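Long-range contacts in dihydrofolate reductase, putative (Aspergillus flavus, PDB 6DRS), which probably catalyses the NADPH-dependent reduction of dihydrofolate to tetrahydrofolate and is bound here to an antifolate inhibitor and NADP: residues L9-T14 against I176-V181; T31-R36 against F193-F198; P35-D40 against V237-V242. All coordinates share one frame; numbering follows the deposited sequence.

Interaction 1: L9-T14 against I176-V181; sequences LIVATT and IVMTNV. With H8A (3-{[(3R)-7,9-diamino-3-methyl-2,3-dihydrofuro[2,3-f]quinazolin-4-yl]oxy}benzonitrile), chain G.
Two neighbouring parallel strands of the dihydrofolate reductase sheet meet here, L9-T14 lying beside I176-V181, with I10 paired to V177. Five backbone hydrogen bonds join them: the carbonyls of L9, V11 and T13 accept the N-H groups of V177, T179 and V181, while V11 N and T13 N donate to V177 O and T179 O. At the far end T14 OG1 donates to V181 O at 2.7 Å, approaching from 38° above the carbonyl plane; the T14 hydroxyl gets there by standing anti to the backbone N (chi1 -168°). On the face carrying V11, T13 and M178, the methionine chain bends at its end, so that its CE sits 3.9 Å from V11 CG1 and 3.7 Å from T13 CG2. Its SD lies 3.2 Å from T13 OG1, the two side chains crossing nearly at right angles. One water links T13 OG1 to N180 OD1, donating to the amide oxygen, while N180 ND2 hydrogen-bonds Q240 OE1 of strand 237-246. On the other face A12 CB packs on T179 CB at 4.0 Å, close to the inhibitor's amine N13. Inhibitor N12 donates an almost straight bond (177°) to I10 O at 2.8 Å. I10 O also bonds Y162 OH, and A12 N reaches the nicotinamide oxygen of NADP. Within 9-14, L9, V11 and T13 thus bond the neighbouring strand, while I10 and A12 turn backbone groups to the ligands.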
loop_
_atom_site.group_PDB
_atom_site.type_symbol
_atom_site.label_atom_id
_atom_site.label_comp_id
_atom_site.label_asym_id
_atom_site.label_seq_id
_atom_site.Cartn_x
_atom_site.Cartn_y
_atom_site.Cartn_z
ATOM N N LEU A 9 5.652 1.594 -4.958
ATOM C CA LEU A 9 5.465 1.823 -3.511
ATOM C C LEU A 9 4.255 2.743 -3.316
ATOM O O LEU A 9 4.138 3.785 -3.986
ATOM C CB LEU A 9 6.724 2.489 -2.954
ATOM C CG LEU A 9 7.945 1.589 -2.818
ATOM C CD1 LEU A 9 8.347 1.003 -4.163
ATOM C CD2 LEU A 9 9.100 2.364 -2.188
ATOM N N ILE A 10 3.324 2.349 -2.458
ATOM C CA ILE A 10 2.225 3.229 -2.124
ATOM C C ILE A 10 2.228 3.437 -0.611
ATOM O O ILE A 10 2.356 2.458 0.171
ATOM C CB ILE A 10 0.887 2.682 -2.636
ATOM C CG1 ILE A 10 -0.245 3.666 -2.357
ATOM C CG2 ILE A 10 0.601 1.285 -2.090
ATOM C CD1 ILE A 10 -1.590 3.209 -2.853
ATOM N N VAL A 11 2.056 4.695 -0.221
ATOM C CA VAL A 11 2.298 5.120 1.177
ATOM C C VAL A 11 1.473 6.370 1.459
ATOM O O VAL A 11 1.214 7.158 0.538
ATOM C CB VAL A 11 3.803 5.392 1.400
ATOM C CG1 VAL A 11 4.254 6.646 0.664
ATOM C CG2 VAL A 11 4.189 5.464 2.876
ATOM N N ALA A 12 1.041 6.540 2.711
ATOM C CA ALA A 12 0.553 7.840 3.201
ATOM C C ALA A 12 1.617 8.431 4.145
ATOM O O ALA A 12 2.157 7.713 4.995
ATOM C CB ALA A 12 -0.806 7.705 3.846
ATOM N N THR A 13 2.016 9.689 3.931
ATOM C CA THR A 13 2.986 10.333 4.830
ATOM C C THR A 13 2.404 11.621 5.428
ATOM O O THR A 13 1.439 12.204 4.883
ATOM C CB THR A 13 4.352 10.593 4.187
ATOM O OG1 THR A 13 4.196 11.661 3.255
ATOM C CG2 THR A 13 4.933 9.371 3.532
ATOM N N THR A 14 2.977 11.996 6.582
ATOM C CA THR A 14 2.694 13.265 7.254
ATOM C C THR A 14 4.024 14.010 7.491
ATOM O O THR A 14 5.019 13.391 7.954
ATOM C CB THR A 14 1.826 13.060 8.501
ATOM O OG1 THR A 14 1.400 14.368 8.876
ATOM C CG2 THR A 14 2.529 12.370 9.653
ATOM N N ILE A 176 6.583 6.053 -6.635
ATOM C CA ILE A 176 5.942 6.215 -5.361
ATOM C C ILE A 176 4.594 6.905 -5.569
ATOM O O ILE A 176 4.541 8.008 -6.094
ATOM C CB ILE A 176 6.860 6.964 -4.371
ATOM C CG1 ILE A 176 8.103 6.140 -4.032
ATOM C CG2 ILE A 176 6.076 7.307 -3.118
ATOM C CD1 ILE A 176 9.211 6.937 -3.388
ATOM N N VAL A 177 3.512 6.248 -5.145
ATOM C CA VAL A 177 2.220 6.913 -5.058
ATOM C C VAL A 177 2.000 7.343 -3.596
ATOM O O VAL A 177 1.885 6.482 -2.673
ATOM C CB VAL A 177 1.100 5.980 -5.551
ATOM C CG1 VAL A 177 -0.273 6.564 -5.288
ATOM C CG2 VAL A 177 1.321 5.658 -7.023
ATOM N N MET A 178 1.968 8.648 -3.350
ATOM C CA MET A 178 2.035 9.103 -1.965
ATOM C C MET A 178 0.796 9.932 -1.618
ATOM O O MET A 178 0.426 10.840 -2.377
ATOM C CB MET A 178 3.299 9.930 -1.708
ATOM C CG MET A 178 3.353 10.460 -0.268
ATOM S SD MET A 178 4.871 11.346 0.153
ATOM C CE MET A 178 6.121 10.063 0.060
ATOM N N THR A 179 0.142 9.608 -0.499
ATOM C CA THR A 179 -0.873 10.484 0.025
ATOM C C THR A 179 -0.232 11.367 1.104
ATOM O O THR A 179 0.270 10.844 2.118
ATOM C CB THR A 179 -2.043 9.714 0.641
ATOM O OG1 THR A 179 -2.562 8.765 -0.298
ATOM C CG2 THR A 179 -3.130 10.657 1.120
ATOM N N ASN A 180 -0.217 12.685 0.875
ATOM C CA ASN A 180 0.235 13.685 1.881
ATOM C C ASN A 180 -0.914 13.985 2.838
ATOM O O ASN A 180 -2.029 14.271 2.409
ATOM C CB ASN A 180 0.707 15.004 1.267
ATOM C CG ASN A 180 1.884 14.768 0.370
ATOM O OD1 ASN A 180 2.739 13.946 0.689
ATOM N ND2 ASN A 180 1.865 15.392 -0.793
ATOM N N VAL A 181 -0.596 13.885 4.130
ATOM C CA VAL A 181 -1.561 14.070 5.222
ATOM C C VAL A 181 -1.047 15.209 6.116
ATOM O O VAL A 181 0.079 15.154 6.610
ATOM C CB VAL A 181 -1.766 12.766 6.032
ATOM C CG1 VAL A 181 -2.632 12.997 7.264
ATOM C CG2 VAL A 181 -2.369 11.662 5.170
HETATM C C2 H8A G . -3.566 1.491 5.210
HETATM C C3 H8A G . -3.724 2.665 4.465
HETATM C C4 H8A G . -2.759 3.016 3.498
HETATM C C5 H8A G . -1.615 2.213 3.288
HETATM C C6 H8A G . -1.507 1.026 4.051
HETATM C C7 H8A G . -2.449 0.706 4.990
HETATM C C8 H8A G . -0.707 2.583 2.322
HETATM O O1 H8A G . -4.489 1.125 6.143
HETATM C C10 H8A G . -1.974 4.478 1.813
HETATM C C14 H8A G . -5.442 0.142 5.946
HETATM C C15 H8A G . -6.061 -0.432 7.078
HETATM C C16 H8A G . -7.036 -1.430 6.907
HETATM C C17 H8A G . -7.385 -1.847 5.609
HETATM C C18 H8A G . -6.792 -1.295 4.454
HETATM N N9 H8A G . -0.891 3.717 1.610
HETATM N N11 H8A G . -2.880 4.155 2.761
HETATM N N12 H8A G . 0.450 1.731 2.066
HETATM N N13 H8A G . -2.212 5.714 1.062
HETATM C C19 H8A G . -5.812 -0.298 4.651
HETATM C C20 H8A G . -7.139 -1.715 3.227
HETATM N N21 H8A G . -7.421 -2.137 2.142
HETATM C C22 H8A G . -2.112 -0.538 5.674
HETATM C C23 H8A G . -0.700 -0.793 5.138
HETATM O O24 H8A G . -0.512 0.079 4.009
HETATM C C25 H8A G . -2.930 -1.653 5.060
HETATM O O HOH W 1 3.719 14.342 3.456
#

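Interaction 2: T31-R36 against F193-F198; sequences TLPWPR and FECDTF. With NAP (NADP nicotinamide-adenine-dinucleotide phosphate), chain H.
F193 leans on the P33-W34-P35 loop, its CB directed toward T31-R36. That CB meets P33 CB at 4.2 Å. With CG set anti to the carbonyl carbon (chi1 -77°), the ring runs past P33, W34 and P35. CD1 comes 3.5 Å from P33 O, and CE1 lies near P35 CD. At the tip, CZ touches W34 CB at 3.6 Å. W34 CB stands over one face of the phenyl ring, 4.0 Å from the centroid of the F193 ring, a CH-pi contact 27° off the normal. F193 CD2 in turn lies at the edge of the W34 ring, near its plane. Beyond F193, C195 SG packs on P33 CG at 3.5 Å, and one water donates to both P33 O and E194 O, tying the two loops by their carbonyls. T31 O receives the NADP ribose hydroxyl O3D at 2.9 Å and, more weakly, O2D, which sets this loop against the cofactor. Around it, W34, F193 and C195 rest on A12, T14 and I16 of strand 7-17, and K183 makes a cation-pi contact with F193. The loop leads on into helix 38-49, while D196 and T197 form a classic beta bulge against G27 of strand 22-27.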
loop_
_atom_site.group_PDB
_atom_site.type_symbol
_atom_site.label_atom_id
_atom_site.label_comp_id
_atom_site.label_asym_id
_atom_site.label_seq_id
_atom_site.Cartn_x
_atom_site.Cartn_y
_atom_site.Cartn_z
ATOM N N THR A 31 0.771 1.059 14.468
ATOM C CA THR A 31 -0.407 1.419 13.671
ATOM C C THR A 31 -0.097 2.692 12.863
ATOM O O THR A 31 1.075 3.134 12.780
ATOM C CB THR A 31 -1.646 1.615 14.561
ATOM O OG1 THR A 31 -1.485 2.797 15.348
ATOM C CG2 THR A 31 -1.939 0.440 15.466
ATOM N N LEU A 32 -1.126 3.309 12.281
ATOM C CA LEU A 32 -0.937 4.596 11.573
ATOM C C LEU A 32 -0.897 5.731 12.603
ATOM O O LEU A 32 -1.357 5.557 13.719
ATOM C CB LEU A 32 -2.055 4.849 10.558
ATOM C CG LEU A 32 -2.191 3.804 9.443
ATOM C CD1 LEU A 32 -3.362 4.139 8.529
ATOM C CD2 LEU A 32 -0.900 3.674 8.647
ATOM N N PRO A 33 -0.350 6.905 12.206
ATOM C CA PRO A 33 -0.216 7.997 13.166
ATOM C C PRO A 33 -1.525 8.756 13.410
ATOM O O PRO A 33 -1.573 9.541 14.338
ATOM C CB PRO A 33 0.783 8.969 12.516
ATOM C CG PRO A 33 1.543 8.118 11.528
ATOM C CD PRO A 33 0.469 7.185 11.007
ATOM N N TRP A 34 -2.547 8.584 12.572
ATOM C CA TRP A 34 -3.692 9.502 12.595
ATOM C C TRP A 34 -4.988 8.719 12.761
ATOM O O TRP A 34 -5.054 7.552 12.420
ATOM C CB TRP A 34 -3.783 10.310 11.293
ATOM C CG TRP A 34 -3.517 9.473 10.078
ATOM C CD1 TRP A 34 -4.368 8.586 9.477
ATOM C CD2 TRP A 34 -2.274 9.387 9.363
ATOM N NE1 TRP A 34 -3.743 7.967 8.430
ATOM C CE2 TRP A 34 -2.460 8.442 8.333
ATOM C CE3 TRP A 34 -1.031 10.024 9.478
ATOM C CZ2 TRP A 34 -1.444 8.142 7.425
ATOM C CZ3 TRP A 34 -0.026 9.724 8.586
ATOM C CH2 TRP A 34 -0.232 8.775 7.580
ATOM N N PRO A 35 -6.046 9.403 13.198
ATOM C CA PRO A 35 -7.350 8.771 13.165
ATOM C C PRO A 35 -7.645 8.343 11.716
ATOM O O PRO A 35 -7.032 8.867 10.793
ATOM C CB PRO A 35 -8.300 9.903 13.570
ATOM C CG PRO A 35 -7.437 10.829 14.389
ATOM C CD PRO A 35 -6.113 10.794 13.668
ATOM N N ARG A 36 -8.604 7.440 11.538
ATOM C CA ARG A 36 -8.930 6.842 10.256
ATOM C C ARG A 36 -9.288 7.921 9.221
ATOM O O ARG A 36 -10.221 8.695 9.396
ATOM C CB ARG A 36 -10.093 5.868 10.470
ATOM C CG ARG A 36 -10.681 5.269 9.200
ATOM C CD ARG A 36 -11.587 4.080 9.481
ATOM N NE ARG A 36 -11.836 3.329 8.255
ATOM C CZ ARG A 36 -12.827 3.577 7.399
ATOM N NH1 ARG A 36 -13.846 4.339 7.768
ATOM N NH2 ARG A 36 -12.783 3.068 6.176
ATOM N N PHE A 193 1.893 15.394 13.671
ATOM C CA PHE A 193 1.597 14.063 14.250
ATOM C C PHE A 193 2.881 13.447 14.815
ATOM O O PHE A 193 3.945 13.521 14.207
ATOM C CB PHE A 193 1.011 13.089 13.217
ATOM C CG PHE A 193 -0.445 13.301 12.890
ATOM C CD1 PHE A 193 -1.434 12.976 13.802
ATOM C CD2 PHE A 193 -0.831 13.827 11.657
ATOM C CE1 PHE A 193 -2.776 13.168 13.494
ATOM C CE2 PHE A 193 -2.169 14.033 11.359
ATOM C CZ PHE A 193 -3.143 13.709 12.278
ATOM N N GLU A 194 2.747 12.810 15.967
ATOM C CA GLU A 194 3.836 12.026 16.543
ATOM C C GLU A 194 3.980 10.708 15.765
ATOM O O GLU A 194 3.001 10.001 15.595
ATOM C CB GLU A 194 3.504 11.757 18.010
ATOM C CG GLU A 194 4.502 10.837 18.680
ATOM C CD GLU A 194 4.238 10.517 20.146
ATOM O OE1 GLU A 194 3.242 11.008 20.729
ATOM O OE2 GLU A 194 5.027 9.748 20.688
ATOM N N CYS A 195 5.208 10.353 15.374
ATOM C CA CYS A 195 5.477 9.145 14.586
ATOM C C CYS A 195 6.751 8.461 15.107
ATOM O O CYS A 195 7.691 9.160 15.484
ATOM C CB CYS A 195 5.694 9.517 13.125
ATOM S SG CYS A 195 4.235 10.274 12.356
ATOM N N ASP A 196 6.806 7.131 15.147
ATOM C CA ASP A 196 8.074 6.447 15.500
ATOM C C ASP A 196 8.641 5.773 14.251
ATOM O O ASP A 196 9.750 5.216 14.283
ATOM C CB ASP A 196 7.921 5.436 16.643
ATOM C CG ASP A 196 6.770 4.456 16.454
ATOM O OD1 ASP A 196 6.457 4.145 15.304
ATOM O OD2 ASP A 196 6.174 4.032 17.458
ATOM N N THR A 197 7.876 5.825 13.152
ATOM C CA THR A 197 8.297 5.190 11.880
ATOM C C THR A 197 8.156 6.223 10.761
ATOM O O THR A 197 7.157 6.924 10.722
ATOM C CB THR A 197 7.469 3.926 11.605
ATOM O OG1 THR A 197 7.349 3.212 12.837
ATOM C CG2 THR A 197 8.070 3.052 10.524
ATOM N N PHE A 198 9.170 6.299 9.891
ATOM C CA PHE A 198 9.293 7.318 8.849
ATOM C C PHE A 198 9.598 6.634 7.513
ATOM O O PHE A 198 10.242 5.573 7.467
ATOM C CB PHE A 198 10.381 8.339 9.222
ATOM C CG PHE A 198 10.234 8.856 10.632
ATOM C CD1 PHE A 198 10.789 8.165 11.705
ATOM C CD2 PHE A 198 9.500 10.002 10.901
ATOM C CE1 PHE A 198 10.600 8.606 13.013
ATOM C CE2 PHE A 198 9.323 10.446 12.206
ATOM C CZ PHE A 198 9.870 9.749 13.263
HETATM P PA NAP H . 7.676 -3.407 8.321
HETATM O O1A NAP H . 6.209 -3.393 7.997
HETATM O O2A NAP H . 8.809 -2.997 7.452
HETATM O O5B NAP H . 8.025 -4.885 8.901
HETATM C C5B NAP H . 9.254 -5.217 9.577
HETATM C C4B NAP H . 9.294 -6.730 9.601
HETATM O O4B NAP H . 9.391 -7.216 8.260
HETATM C C3B NAP H . 10.512 -7.313 10.303
HETATM O O3B NAP H . 10.281 -7.415 11.716
HETATM C C2B NAP H . 10.630 -8.671 9.637
HETATM O O2B NAP H . 9.582 -9.526 10.089
HETATM C C1B NAP H . 10.228 -8.382 8.202
HETATM N N9A NAP H . 11.387 -8.048 7.395
HETATM C C8A NAP H . 11.788 -6.775 7.246
HETATM N N7A NAP H . 12.878 -6.732 6.452
HETATM C C5A NAP H . 13.179 -7.994 6.075
HETATM C C6A NAP H . 14.222 -8.623 5.234
HETATM N N6A NAP H . 15.119 -7.818 4.647
HETATM N N1A NAP H . 14.243 -9.962 5.060
HETATM C C2A NAP H . 13.302 -10.711 5.665
HETATM N N3A NAP H . 12.318 -10.196 6.451
HETATM C C4A NAP H . 12.196 -8.868 6.706
HETATM O O3 NAP H . 7.770 -2.664 9.782
HETATM P PN NAP H . 8.098 -1.105 10.128
HETATM O O1N NAP H . 9.143 -0.553 9.250
HETATM O O2N NAP H . 8.284 -1.160 11.628
HETATM O O5D NAP H . 6.700 -0.394 9.821
HETATM C C5D NAP H . 5.528 -0.781 10.495
HETATM C C4D NAP H . 4.892 0.549 10.836
HETATM O O4D NAP H . 4.764 1.302 9.629
HETATM C C3D NAP H . 3.520 0.472 11.463
HETATM O O3D NAP H . 3.429 1.570 12.408
HETATM C C2D NAP H . 2.612 0.702 10.284
HETATM O O2D NAP H . 1.382 1.234 10.707
HETATM C C1D NAP H . 3.399 1.689 9.450
HETATM N N1N NAP H . 3.008 1.665 8.024
HETATM C C2N NAP H . 2.507 2.803 7.489
HETATM C C3N NAP H . 2.086 2.862 6.144
HETATM C C7N NAP H . 1.539 4.168 5.569
HETATM O O7N NAP H . 1.271 4.267 4.367
HETATM N N7N NAP H . 1.359 5.201 6.412
HETATM C C4N NAP H . 2.161 1.687 5.371
HETATM C C5N NAP H . 2.677 0.531 5.962
HETATM C C6N NAP H . 3.083 0.530 7.297
HETATM P P2B NAP H . 9.825 -10.589 11.273
HETATM O O1X NAP H . 10.052 -9.767 12.534
HETATM O O2X NAP H . 8.470 -11.259 11.388
HETATM O O3X NAP H . 11.039 -11.275 10.725
HETATM O O HOH W 2 0.630 10.440 16.134
#

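Interaction 3: P35-D40 against V237-V242; sequences PRIKAD and VRIQMV. With H8A (3-{[(3R)-7,9-diamino-3-methyl-2,3-dihydrofuro[2,3-f]quinazolin-4-yl]oxy}benzonitrile), chain G.
I37 and V237 meet tip to tip, I37 CD1 lying 3.7 Å from V237 CG2. This is the closest approach in a largely apolar seam between P35-D40 and V237-V242, which share no hydrogen bond. The other branch of I37, CG2, runs past I239 CG2 at 4.2 Å, the two side chains sliding by in opposite directions. I239 carries its CG1 between the backbone N and the carbonyl carbon (chi1 67°), and the extended CD1 beyond it lands 3.8 Å from A39 CB and also near D40 N. M241 extends the row to the helix start, its CE 4.3 Å from A39 O.

The polar contacts belong to D40 and the inhibitor. Its chi1 of 178° swings the carboxylate of D40 away from the backbone N and onto the diaminopyrimidine end of the tricyclic dihydrofuroquinazoline: N13 donates to OD1 at 2.6 Å in a nearly straight bond (175°), and OD2 lies 2.7 Å from ring nitrogen N11. OD1 is also bonded by T179 OG1, a hydroxyl that also lines the pocket and probably helps to fix the carboxylate. This resembles the acidic-residue anchor for diaminopyrimidine antifolates in relatives.

I37 occupies the N-cap of helix 38-49, so the seam seats the start of that helix on strand 237-246. V181 of strand 174-183 touches I37, V237 and I239 from the sheet, while E234 of strand 232-234 covers A39 and I239.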
loop_
_atom_site.group_PDB
_atom_site.type_symbol
_atom_site.label_atom_id
_atom_site.label_comp_id
_atom_site.label_asym_id
_atom_site.label_seq_id
_atom_site.Cartn_x
_atom_site.Cartn_y
_atom_site.Cartn_z
ATOM N N PRO A 35 -6.046 9.403 13.198
ATOM C CA PRO A 35 -7.350 8.771 13.165
ATOM C C PRO A 35 -7.645 8.343 11.716
ATOM O O PRO A 35 -7.032 8.867 10.793
ATOM C CB PRO A 35 -8.300 9.903 13.570
ATOM C CG PRO A 35 -7.437 10.829 14.389
ATOM C CD PRO A 35 -6.113 10.794 13.668
ATOM N N ARG A 36 -8.604 7.440 11.538
ATOM C CA ARG A 36 -8.930 6.842 10.256
ATOM C C ARG A 36 -9.288 7.921 9.221
ATOM O O ARG A 36 -10.221 8.695 9.396
ATOM C CB ARG A 36 -10.093 5.868 10.470
ATOM C CG ARG A 36 -10.681 5.269 9.200
ATOM C CD ARG A 36 -11.587 4.080 9.481
ATOM N NE ARG A 36 -11.836 3.329 8.255
ATOM C CZ ARG A 36 -12.827 3.577 7.399
ATOM N NH1 ARG A 36 -13.846 4.339 7.768
ATOM N NH2 ARG A 36 -12.783 3.068 6.176
ATOM N N ILE A 37 -8.565 7.932 8.106
ATOM C CA ILE A 37 -8.962 8.791 6.995
ATOM C C ILE A 37 -9.704 7.949 5.946
ATOM O O ILE A 37 -9.062 7.253 5.146
ATOM C CB ILE A 37 -7.722 9.510 6.427
ATOM C CG1 ILE A 37 -6.901 10.146 7.553
ATOM C CG2 ILE A 37 -8.125 10.523 5.367
ATOM C CD1 ILE A 37 -5.577 10.766 7.156
ATOM N N LYS A 38 -11.031 8.060 5.883
ATOM C CA LYS A 38 -11.846 7.243 4.940
ATOM C C LYS A 38 -11.384 7.422 3.486
ATOM O O LYS A 38 -11.294 6.436 2.762
ATOM C CB LYS A 38 -13.342 7.563 4.996
ATOM C CG LYS A 38 -14.170 6.734 5.972
ATOM C CD LYS A 38 -14.418 7.436 7.312
ATOM C CE LYS A 38 -15.564 6.850 8.115
ATOM N NZ LYS A 38 -16.313 7.913 8.831
ATOM N N ALA A 39 -11.091 8.649 3.060
ATOM C CA ALA A 39 -10.699 8.874 1.663
ATOM C C ALA A 39 -9.348 8.197 1.353
ATOM O O ALA A 39 -9.167 7.651 0.259
ATOM C CB ALA A 39 -10.681 10.350 1.346
ATOM N N ASP A 40 -8.401 8.194 2.288
ATOM C CA ASP A 40 -7.122 7.521 2.008
ATOM C C ASP A 40 -7.302 5.993 1.945
ATOM O O ASP A 40 -6.733 5.346 1.070
ATOM C CB ASP A 40 -6.015 7.895 2.990
ATOM C CG ASP A 40 -4.742 7.119 2.668
ATOM O OD1 ASP A 40 -4.212 7.281 1.553
ATOM O OD2 ASP A 40 -4.321 6.301 3.510
ATOM N N VAL A 237 -7.901 16.593 9.060
ATOM C CA VAL A 237 -6.767 16.577 8.167
ATOM C C VAL A 237 -7.174 17.135 6.797
ATOM O O VAL A 237 -8.340 17.205 6.477
ATOM C CB VAL A 237 -6.135 15.179 8.063
ATOM C CG1 VAL A 237 -5.445 14.791 9.362
ATOM C CG2 VAL A 237 -7.130 14.113 7.609
ATOM N N ARG A 238 -6.187 17.561 6.027
ATOM C CA ARG A 238 -6.334 17.677 4.570
ATOM C C ARG A 238 -5.355 16.681 3.913
ATOM O O ARG A 238 -4.268 16.413 4.460
ATOM C CB ARG A 238 -6.241 19.135 4.088
ATOM C CG ARG A 238 -4.920 19.839 4.395
ATOM C CD ARG A 238 -4.627 21.246 3.845
ATOM N NE ARG A 238 -3.182 21.514 3.749
ATOM C CZ ARG A 238 -2.568 22.422 2.967
ATOM N NH1 ARG A 238 -3.247 23.339 2.292
ATOM N NH2 ARG A 238 -1.250 22.406 2.853
ATOM N N ILE A 239 -5.735 16.121 2.754
ATOM C CA ILE A 239 -4.919 15.100 2.043
ATOM C C ILE A 239 -4.839 15.446 0.545
ATOM O O ILE A 239 -5.753 16.074 -0.010
ATOM C CB ILE A 239 -5.489 13.674 2.271
ATOM C CG1 ILE A 239 -6.871 13.497 1.617
ATOM C CG2 ILE A 239 -5.477 13.311 3.757
ATOM C CD1 ILE A 239 -7.316 12.056 1.429
ATOM N N GLN A 240 -3.754 15.021 -0.092
ATOM C CA GLN A 240 -3.577 15.091 -1.533
ATOM C C GLN A 240 -2.719 13.889 -1.958
ATOM O O GLN A 240 -1.910 13.368 -1.148
ATOM C CB GLN A 240 -2.950 16.416 -1.982
ATOM C CG GLN A 240 -1.523 16.584 -1.499
ATOM C CD GLN A 240 -0.675 17.637 -2.172
ATOM O OE1 GLN A 240 0.539 17.645 -2.015
ATOM N NE2 GLN A 240 -1.289 18.543 -2.909
ATOM N N MET A 241 -2.871 13.477 -3.229
ATOM C CA MET A 241 -2.166 12.312 -3.775
ATOM C C MET A 241 -1.192 12.788 -4.852
ATOM O O MET A 241 -1.549 13.582 -5.714
ATOM C CB MET A 241 -3.166 11.296 -4.342
ATOM C CG MET A 241 -3.877 10.466 -3.251
ATOM S SD MET A 241 -5.171 11.324 -2.321
ATOM C CE MET A 241 -6.052 9.961 -1.560
ATOM N N VAL A 242 0.055 12.348 -4.774
ATOM C CA VAL A 242 1.043 12.792 -5.719
ATOM C C VAL A 242 1.854 11.557 -6.124
ATOM O O VAL A 242 1.699 10.503 -5.509
ATOM C CB VAL A 242 1.918 13.932 -5.142
ATOM C CG1 VAL A 242 1.077 15.118 -4.664
ATOM C CG2 VAL A 242 2.805 13.440 -4.005
HETATM C C2 H8A G . -3.566 1.491 5.210
HETATM C C3 H8A G . -3.724 2.665 4.465
HETATM C C4 H8A G . -2.759 3.016 3.498
HETATM C C5 H8A G . -1.615 2.213 3.288
HETATM C C6 H8A G . -1.507 1.026 4.051
HETATM C C7 H8A G . -2.449 0.706 4.990
HETATM C C8 H8A G . -0.707 2.583 2.322
HETATM O O1 H8A G . -4.489 1.125 6.143
HETATM C C10 H8A G . -1.974 4.478 1.813
HETATM C C14 H8A G . -5.442 0.142 5.946
HETATM C C15 H8A G . -6.061 -0.432 7.078
HETATM C C16 H8A G . -7.036 -1.430 6.907
HETATM C C17 H8A G . -7.385 -1.847 5.609
HETATM C C18 H8A G . -6.792 -1.295 4.454
HETATM N N9 H8A G . -0.891 3.717 1.610
HETATM N N11 H8A G . -2.880 4.155 2.761
HETATM N N12 H8A G . 0.450 1.731 2.066
HETATM N N13 H8A G . -2.212 5.714 1.062
HETATM C C19 H8A G . -5.812 -0.298 4.651
HETATM C C20 H8A G . -7.139 -1.715 3.227
HETATM N N21 H8A G . -7.421 -2.137 2.142
HETATM C C22 H8A G . -2.112 -0.538 5.674
HETATM C C23 H8A G . -0.700 -0.793 5.138
HETATM O O24 H8A G . -0.512 0.079 4.009
HETATM C C25 H8A G . -2.930 -1.653 5.060
#

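In the fold
From the N terminus, strand 7-17 supplies the first side of interaction 1, then the loop and helix start at 31-40 supply the first sides of interactions 2 and 3, which share P35 and R36. The partners follow in the same order: 176-181, 193-198, 237-242. Each contact closes a loop of more than 150 residues; interaction 1 crosses interactions 2 and 3, which start from the same stretch and end at different partners. Interaction 1 joins strands 7-17 and 174-183 of the sheet; strand 237-246 continues it beyond 174-183, through N180 N to Q240 O. Interaction 2 touches it through A12, T14 and W34, and F193 also reaches V237. Interactions 1 and 3 both contact the inhibitor, and interactions 1 and 2 both meet the cofactor.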